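Local coordinates for protein ULam111 (Flavobacterium sp., PDB 5WUT) that probably hydrolyses glycosidic bonds of the beta-glucan laminarin, as a laminarinase of glycosyl hydrolase family 16 with a beta-jelly-roll fold, at residues N38-Y44 and N205-N211; T168-M172 and T183-K189; F80-I85 and I231-Q235. All blocks are in the same frame, centred on the assembly; numbering follows the deposited sequence.

Contact 1 of 3, residues N38-Y44 and N205-N211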
loop_
_atom_site.group_PDB
_atom_site.type_symbol
_atom_site.label_atom_id
_atom_site.label_comp_id
_atom_site.label_asym_id
_atom_site.label_seq_id
_atom_site.Cartn_x
_atom_site.Cartn_y
_atom_site.Cartn_z
ATOM N N ASN A 38 26.737 11.753 5.837
ATOM C CA ASN A 38 26.578 10.439 6.449
ATOM C C ASN A 38 27.771 9.530 6.213
ATOM O O ASN A 38 27.626 8.307 6.196
ATOM C CB ASN A 38 25.337 9.745 5.892
ATOM C CG ASN A 38 24.062 10.196 6.565
ATOM O OD1 ASN A 38 23.840 9.912 7.743
ATOM N ND2 ASN A 38 23.207 10.894 5.818
ATOM N N SER A 39 28.956 10.124 6.086
ATOM C CA SER A 39 30.200 9.365 5.992
ATOM C C SER A 39 30.181 8.331 4.852
ATOM O O SER A 39 30.700 7.226 4.980
ATOM C CB SER A 39 30.478 8.673 7.331
ATOM O OG SER A 39 31.849 8.376 7.465
ATOM N N GLU A 40 29.558 8.700 3.741
ATOM C CA GLU A 40 29.373 7.806 2.602
ATOM C C GLU A 40 30.627 7.520 1.778
ATOM O O GLU A 40 31.576 8.301 1.791
ATOM C CB GLU A 40 28.267 8.384 1.721
ATOM C CG GLU A 40 26.905 8.205 2.370
ATOM C CD GLU A 40 25.845 9.066 1.756
ATOM O OE1 GLU A 40 26.110 9.695 0.704
ATOM O OE2 GLU A 40 24.719 9.097 2.319
ATOM N N ARG A 41 30.623 6.381 1.082
ATOM C CA ARG A 41 31.804 5.955 0.329
ATOM C C ARG A 41 31.968 6.583 -1.067
ATOM O O ARG A 41 33.098 6.739 -1.541
ATOM C CB ARG A 41 31.816 4.431 0.170
ATOM C CG ARG A 41 31.803 3.658 1.483
ATOM C CD ARG A 41 32.137 2.204 1.262
ATOM N NE ARG A 41 31.910 1.425 2.478
ATOM C CZ ARG A 41 32.286 0.160 2.647
ATOM N NH1 ARG A 41 32.950 -0.491 1.694
ATOM N NH2 ARG A 41 32.014 -0.450 3.796
ATOM N N GLN A 42 30.869 6.931 -1.731
ATOM C CA GLN A 42 30.951 7.284 -3.150
ATOM C C GLN A 42 31.442 8.691 -3.448
ATOM O O GLN A 42 31.225 9.626 -2.675
ATOM C CB GLN A 42 29.580 7.093 -3.818
ATOM C CG GLN A 42 28.588 8.232 -3.561
ATOM C CD GLN A 42 28.075 8.273 -2.137
ATOM O OE1 GLN A 42 28.026 7.246 -1.460
ATOM N NE2 GLN A 42 27.679 9.459 -1.678
ATOM N N LEU A 43 32.128 8.814 -4.585
ATOM C CA LEU A 43 32.279 10.095 -5.246
ATOM C C LEU A 43 31.174 10.187 -6.273
ATOM O O LEU A 43 30.930 9.239 -7.022
ATOM C CB LEU A 43 33.634 10.248 -5.939
ATOM C CG LEU A 43 34.891 10.180 -5.093
ATOM C CD1 LEU A 43 36.084 10.534 -5.978
ATOM C CD2 LEU A 43 34.780 11.127 -3.926
ATOM N N TYR A 44 30.496 11.322 -6.303
ATOM C CA TYR A 44 29.468 11.527 -7.302
ATOM C C TYR A 44 30.105 12.110 -8.560
ATOM O O TYR A 44 31.011 12.950 -8.475
ATOM C CB TYR A 44 28.378 12.429 -6.755
ATOM C CG TYR A 44 27.449 11.760 -5.768
ATOM C CD1 TYR A 44 26.786 10.593 -6.101
ATOM C CD2 TYR A 44 27.214 12.318 -4.519
ATOM C CE1 TYR A 44 25.909 9.990 -5.219
ATOM C CE2 TYR A 44 26.338 11.716 -3.626
ATOM C CZ TYR A 44 25.690 10.560 -3.989
ATOM O OH TYR A 44 24.809 9.956 -3.111
ATOM N N ASN A 205 19.415 10.411 -6.142
ATOM C CA ASN A 205 20.797 9.982 -5.942
ATOM C C ASN A 205 20.868 8.522 -5.552
ATOM O O ASN A 205 19.864 7.899 -5.217
ATOM C CB ASN A 205 21.497 10.835 -4.872
ATOM C CG ASN A 205 21.070 10.477 -3.471
ATOM O OD1 ASN A 205 20.020 10.925 -3.004
ATOM N ND2 ASN A 205 21.868 9.644 -2.791
ATOM N N MET A 206 22.070 7.967 -5.594
ATOM C CA MET A 206 22.268 6.636 -5.035
ATOM C C MET A 206 23.572 6.623 -4.251
ATOM O O MET A 206 24.667 6.751 -4.818
ATOM C CB MET A 206 22.248 5.562 -6.125
ATOM C CG MET A 206 22.620 4.170 -5.603
ATOM S SD MET A 206 22.218 2.777 -6.682
ATOM C CE MET A 206 22.751 3.393 -8.278
ATOM N N ALA A 207 23.449 6.546 -2.932
ATOM C CA ALA A 207 24.611 6.502 -2.054
ATOM C C ALA A 207 25.071 5.058 -1.762
ATOM O O ALA A 207 24.358 4.085 -2.011
ATOM C CB ALA A 207 24.316 7.233 -0.763
ATOM N N ILE A 208 26.299 4.940 -1.265
ATOM C CA ILE A 208 26.907 3.658 -0.948
ATOM C C ILE A 208 27.477 3.690 0.461
ATOM O O ILE A 208 28.295 4.553 0.776
ATOM C CB ILE A 208 28.039 3.317 -1.936
ATOM C CG1 ILE A 208 27.457 3.164 -3.341
ATOM C CG2 ILE A 208 28.793 2.051 -1.469
ATOM C CD1 ILE A 208 28.510 3.172 -4.451
ATOM N N GLY A 209 27.007 2.785 1.315
ATOM C CA GLY A 209 27.516 2.690 2.677
ATOM C C GLY A 209 27.171 3.883 3.536
ATOM O O GLY A 209 26.159 4.529 3.309
ATOM N N GLY A 210 28.009 4.175 4.530
ATOM C CA GLY A 210 27.731 5.305 5.391
ATOM C C GLY A 210 26.830 5.038 6.582
ATOM O O GLY A 210 26.413 3.901 6.837
ATOM N N ASN A 211 26.506 6.117 7.288
ATOM C CA ASN A 211 25.796 6.044 8.550
ATOM C C ASN A 211 24.376 5.503 8.394
ATOM O O ASN A 211 23.856 4.845 9.295
ATOM C CB ASN A 211 25.755 7.459 9.158
ATOM C CG ASN A 211 24.877 7.558 10.400
ATOM O OD1 ASN A 211 25.016 6.770 11.324
ATOM N ND2 ASN A 211 23.997 8.557 10.429
HETATM O O HOH W 1 24.709 6.441 4.389
HETATM O O HOH W 2 30.492 2.674 4.616
#

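Contact 2 of 3, residues T168-M172 and T183-K189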
loop_
_atom_site.group_PDB
_atom_site.type_symbol
_atom_site.label_atom_id
_atom_site.label_comp_id
_atom_site.label_asym_id
_atom_site.label_seq_id
_atom_site.Cartn_x
_atom_site.Cartn_y
_atom_site.Cartn_z
ATOM N N THR A 168 0.055 19.579 0.705
ATOM C CA THR A 168 -0.753 20.798 0.810
ATOM C C THR A 168 -0.259 21.658 1.965
ATOM O O THR A 168 0.680 21.297 2.660
ATOM C CB THR A 168 -2.252 20.492 1.031
ATOM O OG1 THR A 168 -2.427 19.953 2.348
ATOM C CG2 THR A 168 -2.769 19.502 0.009
ATOM N N LYS A 169 -0.891 22.807 2.159
ATOM C CA LYS A 169 -0.527 23.675 3.268
ATOM C C LYS A 169 -0.833 23.044 4.620
ATOM O O LYS A 169 -0.316 23.490 5.634
ATOM C CB LYS A 169 -1.255 25.006 3.155
ATOM C CG LYS A 169 -2.726 24.910 3.462
ATOM C CD LYS A 169 -3.404 26.278 3.310
ATOM C CE LYS A 169 -4.869 26.194 3.722
ATOM N NZ LYS A 169 -5.693 27.239 3.052
ATOM N N ASP A 170 -1.665 22.002 4.625
ATOM C CA ASP A 170 -2.126 21.413 5.881
ATOM C C ASP A 170 -1.532 20.039 6.188
ATOM O O ASP A 170 -1.459 19.636 7.351
ATOM C CB ASP A 170 -3.645 21.304 5.883
ATOM C CG ASP A 170 -4.324 22.659 5.869
ATOM O OD1 ASP A 170 -3.920 23.553 6.646
ATOM O OD2 ASP A 170 -5.239 22.828 5.051
ATOM N N LYS A 171 -1.138 19.292 5.163
ATOM C CA LYS A 171 -0.618 17.960 5.427
ATOM C C LYS A 171 0.238 17.402 4.306
ATOM O O LYS A 171 0.212 17.887 3.169
ATOM C CB LYS A 171 -1.758 16.984 5.719
ATOM C CG LYS A 171 -2.768 16.886 4.630
ATOM C CD LYS A 171 -3.689 15.705 4.871
ATOM C CE LYS A 171 -4.782 15.688 3.832
ATOM N NZ LYS A 171 -4.251 15.328 2.494
ATOM N N MET A 172 1.000 16.372 4.656
ATOM C CA MET A 172 1.848 15.654 3.725
ATOM C C MET A 172 1.449 14.185 3.729
ATOM O O MET A 172 1.659 13.495 4.734
ATOM C CB MET A 172 3.317 15.805 4.124
ATOM C CG MET A 172 4.314 15.418 3.046
ATOM S SD MET A 172 4.514 16.737 1.830
ATOM C CE MET A 172 5.351 17.991 2.789
ATOM N N THR A 183 1.059 9.713 6.850
ATOM C CA THR A 183 0.560 11.078 6.825
ATOM C C THR A 183 1.218 11.903 7.928
ATOM O O THR A 183 1.296 11.468 9.077
ATOM C CB THR A 183 -0.973 11.130 7.011
ATOM O OG1 THR A 183 -1.617 10.464 5.920
ATOM C CG2 THR A 183 -1.448 12.571 7.081
ATOM N N PHE A 184 1.708 13.084 7.573
ATOM C CA PHE A 184 2.228 14.024 8.560
ATOM C C PHE A 184 1.341 15.255 8.503
ATOM O O PHE A 184 1.212 15.903 7.457
ATOM C CB PHE A 184 3.704 14.365 8.279
ATOM C CG PHE A 184 4.317 15.336 9.261
ATOM C CD1 PHE A 184 4.382 15.032 10.611
ATOM C CD2 PHE A 184 4.868 16.533 8.816
ATOM C CE1 PHE A 184 4.957 15.923 11.515
ATOM C CE2 PHE A 184 5.449 17.427 9.706
ATOM C CZ PHE A 184 5.497 17.117 11.059
ATOM N N ASN A 185 0.685 15.542 9.621
ATOM C CA ASN A 185 -0.241 16.657 9.710
ATOM C C ASN A 185 -0.209 17.223 11.114
ATOM O O ASN A 185 -1.110 16.971 11.915
ATOM C CB ASN A 185 -1.660 16.205 9.342
ATOM C CG ASN A 185 -2.658 17.351 9.326
ATOM O OD1 ASN A 185 -2.362 18.458 9.772
ATOM N ND2 ASN A 185 -3.852 17.086 8.805
ATOM N N PRO A 186 0.837 17.979 11.428
ATOM C CA PRO A 186 0.904 18.569 12.769
ATOM C C PRO A 186 -0.073 19.725 12.942
ATOM O O PRO A 186 -0.280 20.498 12.017
ATOM C CB PRO A 186 2.350 19.056 12.857
ATOM C CG PRO A 186 2.755 19.310 11.424
ATOM C CD PRO A 186 2.045 18.253 10.626
ATOM N N THR A 187 -0.639 19.861 14.136
ATOM C CA THR A 187 -1.621 20.904 14.389
ATOM C C THR A 187 -0.902 22.235 14.582
ATOM O O THR A 187 -1.437 23.298 14.273
ATOM C CB THR A 187 -2.480 20.583 15.621
ATOM O OG1 THR A 187 -1.621 20.296 16.730
ATOM C CG2 THR A 187 -3.364 19.370 15.344
ATOM N N ASP A 188 0.326 22.151 15.078
ATOM C CA ASP A 188 1.163 23.319 15.332
ATOM C C ASP A 188 2.171 23.561 14.216
ATOM O O ASP A 188 3.227 22.933 14.190
ATOM C CB ASP A 188 1.898 23.136 16.661
ATOM C CG ASP A 188 2.675 24.363 17.069
ATOM O OD1 ASP A 188 2.529 25.412 16.406
ATOM O OD2 ASP A 188 3.434 24.282 18.057
ATOM N N LYS A 189 1.846 24.443 13.277
ATOM C CA LYS A 189 2.726 24.618 12.129
ATOM C C LYS A 189 3.656 25.834 12.188
ATOM O O LYS A 189 3.599 26.722 11.336
ATOM C CB LYS A 189 1.894 24.656 10.856
ATOM C CG LYS A 189 1.407 23.277 10.477
ATOM C CD LYS A 189 0.762 23.276 9.131
ATOM C CE LYS A 189 0.390 21.875 8.729
ATOM N NZ LYS A 189 -0.790 21.396 9.511
HETATM O O HOH W 3 -2.794 23.301 9.003
#

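Contact 3 of 3, residues F80-I85 and I231-Q235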
loop_
_atom_site.group_PDB
_atom_site.type_symbol
_atom_site.label_atom_id
_atom_site.label_comp_id
_atom_site.label_asym_id
_atom_site.label_seq_id
_atom_site.Cartn_x
_atom_site.Cartn_y
_atom_site.Cartn_z
ATOM N N PHE A 80 8.786 23.678 -6.885
ATOM C CA PHE A 80 7.332 23.659 -6.729
ATOM C C PHE A 80 6.897 23.765 -5.279
ATOM O O PHE A 80 7.562 23.256 -4.384
ATOM C CB PHE A 80 6.760 22.379 -7.354
ATOM C CG PHE A 80 7.097 22.240 -8.806
ATOM C CD1 PHE A 80 6.303 22.841 -9.764
ATOM C CD2 PHE A 80 8.231 21.565 -9.205
ATOM C CE1 PHE A 80 6.621 22.744 -11.110
ATOM C CE2 PHE A 80 8.563 21.473 -10.545
ATOM C CZ PHE A 80 7.736 22.058 -11.497
ATOM N N GLN A 81 5.775 24.444 -5.057
ATOM C CA GLN A 81 5.163 24.523 -3.737
ATOM C C GLN A 81 3.780 23.892 -3.806
ATOM O O GLN A 81 2.891 24.420 -4.501
ATOM C CB GLN A 81 5.061 25.968 -3.259
ATOM C CG GLN A 81 4.473 26.107 -1.867
ATOM C CD GLN A 81 4.462 27.547 -1.377
ATOM O OE1 GLN A 81 5.309 28.358 -1.768
ATOM N NE2 GLN A 81 3.501 27.872 -0.518
ATOM N N TYR A 82 3.642 22.760 -3.103
ATOM C CA TYR A 82 2.451 21.907 -3.040
ATOM C C TYR A 82 2.238 21.133 -4.332
ATOM O O TYR A 82 2.767 21.480 -5.390
ATOM C CB TYR A 82 1.168 22.711 -2.711
ATOM C CG TYR A 82 1.280 23.633 -1.515
ATOM C CD1 TYR A 82 1.946 23.246 -0.362
ATOM C CD2 TYR A 82 0.707 24.899 -1.538
ATOM C CE1 TYR A 82 2.071 24.097 0.718
ATOM C CE2 TYR A 82 0.816 25.759 -0.460
ATOM C CZ TYR A 82 1.487 25.358 0.667
ATOM O OH TYR A 82 1.590 26.221 1.733
ATOM N N GLY A 83 1.450 20.071 -4.231
ATOM C CA GLY A 83 1.075 19.307 -5.401
ATOM C C GLY A 83 1.023 17.820 -5.140
ATOM O O GLY A 83 1.355 17.353 -4.053
ATOM N N TYR A 84 0.578 17.079 -6.140
ATOM C CA TYR A 84 0.715 15.637 -6.124
ATOM C C TYR A 84 1.939 15.337 -6.967
ATOM O O TYR A 84 1.965 15.630 -8.160
ATOM C CB TYR A 84 -0.530 14.922 -6.667
ATOM C CG TYR A 84 -0.508 13.430 -6.350
ATOM C CD1 TYR A 84 0.110 12.521 -7.204
ATOM C CD2 TYR A 84 -1.098 12.941 -5.181
ATOM C CE1 TYR A 84 0.141 11.153 -6.896
ATOM C CE2 TYR A 84 -1.089 11.587 -4.876
ATOM C CZ TYR A 84 -0.464 10.703 -5.733
ATOM O OH TYR A 84 -0.447 9.363 -5.401
ATOM N N ILE A 85 2.956 14.770 -6.337
ATOM C CA ILE A 85 4.248 14.580 -6.985
ATOM C C ILE A 85 4.533 13.078 -7.015
ATOM O O ILE A 85 4.487 12.423 -5.985
ATOM C CB ILE A 85 5.347 15.356 -6.253
ATOM C CG1 ILE A 85 5.130 16.868 -6.404
ATOM C CG2 ILE A 85 6.724 14.939 -6.748
ATOM C CD1 ILE A 85 5.927 17.696 -5.447
ATOM N N ILE A 231 9.298 11.818 -13.311
ATOM C CA ILE A 231 8.755 12.589 -12.195
ATOM C C ILE A 231 7.612 13.399 -12.779
ATOM O O ILE A 231 7.821 14.097 -13.775
ATOM C CB ILE A 231 9.783 13.554 -11.567
ATOM C CG1 ILE A 231 10.977 12.798 -10.988
ATOM C CG2 ILE A 231 9.111 14.390 -10.473
ATOM C CD1 ILE A 231 12.151 13.731 -10.649
ATOM N N LYS A 232 6.422 13.309 -12.180
ATOM C CA LYS A 232 5.260 14.105 -12.598
ATOM C C LYS A 232 4.843 15.000 -11.455
ATOM O O LYS A 232 4.836 14.566 -10.300
ATOM C CB LYS A 232 4.074 13.214 -13.001
ATOM C CG LYS A 232 4.283 12.448 -14.280
ATOM C CD LYS A 232 3.126 11.484 -14.513
ATOM C CE LYS A 232 3.376 10.623 -15.736
ATOM N NZ LYS A 232 2.187 9.749 -16.016
ATOM N N VAL A 233 4.486 16.241 -11.762
ATOM C CA VAL A 233 3.984 17.163 -10.743
ATOM C C VAL A 233 2.608 17.667 -11.132
ATOM O O VAL A 233 2.437 18.263 -12.205
ATOM C CB VAL A 233 4.899 18.382 -10.548
ATOM C CG1 VAL A 233 4.345 19.277 -9.451
ATOM C CG2 VAL A 233 6.319 17.930 -10.227
ATOM N N TYR A 234 1.633 17.423 -10.265
ATOM C CA TYR A 234 0.268 17.899 -10.480
ATOM C C TYR A 234 -0.096 19.003 -9.486
ATOM O O TYR A 234 0.254 18.914 -8.314
ATOM C CB TYR A 234 -0.745 16.759 -10.332
ATOM C CG TYR A 234 -0.580 15.590 -11.273
ATOM C CD1 TYR A 234 0.289 14.544 -10.968
ATOM C CD2 TYR A 234 -1.325 15.506 -12.438
ATOM C CE1 TYR A 234 0.423 13.460 -11.806
ATOM C CE2 TYR A 234 -1.204 14.420 -13.285
ATOM C CZ TYR A 234 -0.329 13.402 -12.967
ATOM O OH TYR A 234 -0.206 12.331 -13.822
ATOM N N GLN A 235 -0.783 20.047 -9.948
ATOM C CA GLN A 235 -1.274 21.095 -9.049
ATOM C C GLN A 235 -2.663 21.531 -9.479
ATOM O O GLN A 235 -2.970 21.456 -10.662
ATOM C CB GLN A 235 -0.328 22.301 -9.032
ATOM C CG GLN A 235 1.081 22.026 -8.538
ATOM C CD GLN A 235 1.958 23.271 -8.549
ATOM O OE1 GLN A 235 1.843 24.121 -9.438
ATOM N NE2 GLN A 235 2.837 23.385 -7.564
HETATM O O HOH W 4 4.515 25.982 -7.362
#

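Contact 1 of 3, residues N38-Y44 and N205-N211
Strands 42-44 and 205-208 run roughly antiparallel, at 154°, but their axes approach no closer than 7.4 Å, and the backbones are bonded at R41 N to I208 O (3.0 Å) and N211 N to N38 O (2.7 Å). The Q42 side chain reaches across between them. With chi1 at 79°, CG stands between the backbone N and the carbonyl carbon, and the bend at chi2 swings the amide toward the other strand. I208 N donates to Q42 OE1 (2.9 Å) from 42° out of the carbonyl plane, off either lone pair, while Q42 NE2 donates to E40 OE1 (2.9 Å) on the anti side. A leucine in its place would probably leave I208 N without its acceptor and E40 without its amide partner. Q42 CG lies over one face of the Y44 ring, offset toward its rim; the hydroxyl accepts a bent bond from N205 ND2 (3.0 Å), and OD1 of that amide is taken by W102. M206 O approaches the Y44 ring at its edge. The amides of N38 and N211 lie almost coplanar, with N211 ND2 donating to N38 OD1 (3.0 Å). G210 packs so closely that a CB would fall 2.6 Å from N38 O. Q42 thus bonds a backbone N-H much as a neighbouring strand might, and the contact ties the end of helix 35-39 and the following turn to a family 16 jelly-roll strand.

Contact 2 of 3, residues T168-M172 and T183-K189
K171 CB lies over one face of the N185 amide, 3.7 Å from N185 CG, and the neighbouring F184 ring carries P186 CD 3.5 Å above the centre of one face; the F184 side chain also touches W194 and N147. In the backbone next to them, M172 and F184 form an antiparallel hydrogen-bonded pair, M172 N to F184 O at 2.8 Å and F184 N to M172 O at 2.9 Å, with both CB atoms on the same side of the sheet. A chi1 of -180° sets F184 CG opposite the backbone N, and the ring leads off from the 168-172 segment. Before the pair, T168 OG1 accepts from the backbone N of both D170 and K171, an ST turn and ST motif that shape the loop. The K189 chain bends at its last torsion, and NZ donates to two backbone carbonyls, D170 O (2.9 Å) and P186 O (2.7 Å). A water links NZ to D170 OD1, and W194 adds a cation-pi contact. Because its two carbonyl acceptors belong to different loops, the K189 ammonium probably helps hold those loops together, and its positive charge may strengthen both bonds.

Contact 3 of 3, residues F80-I85 and I231-Q235
Q235 NE2 is engaged twice, donating to Y82 O (2.9 Å, nearly straight at 170°) and to a water that also accepts from Q81 N. The glutamine follows directly on an antiparallel strand pair of the jelly roll, 83-85 against 231-234, whose directions differ by 165°. Its CG lies beside the backbone N and the chain is extended from there, which lets the amide reach across to the turn around Y82. In the ladder, Y84 and Y234 form the hydrogen-bonded pair, Y84 N to Y234 O at 2.9 Å and Y234 N to Y84 O at 2.8 Å; I85 and V233 form the next, non-hydrogen-bonded pair. On the face of I85 and V233, V233 CG1 serves two neighbours. It meets I85 CG1 at 4.0 Å, the two side chains lying side by side, and it stands over a face of F80, 4.3 Å from the ring centroid and 20° off the normal, a CH-pi contact; F202 of strand 200-208 packs against all three residues. The edge of the F80 ring turns to Q235 NE2. G83 sits where a CB would come 2.6 Å from Y234 O. The tyrosines meet through their CB atoms on the opposite face, and the Y84 ring leads away toward F175. The backbone Y84 O lies in the plane of the Y234 ring, at its edge, 3.4 Å from Y234 CD1.

Overall arrangement
From the N terminus, the chain passes 38-44 and then 80-85, opening contacts 1 and 3. Contact 2 opens at 168-172 and closes at 183-189, a short span holding the hairpin of strands 172-176 and 179-184, within the spans of both others. Segment 205-211 completes contact 1, and 231-235, at the C terminus, completes contact 3, so these two cross along the sequence. They lie on opposite sides of the chain's centre, with centres 28 Å apart. Contacts 2 and 3 touch, K169 CB packing 3.4 Å from Y82 OH. Together the three contacts tie the early turn to strand 200-208, close the hairpin's open end and join the loops beside it, and pair strand 83-90 with the last.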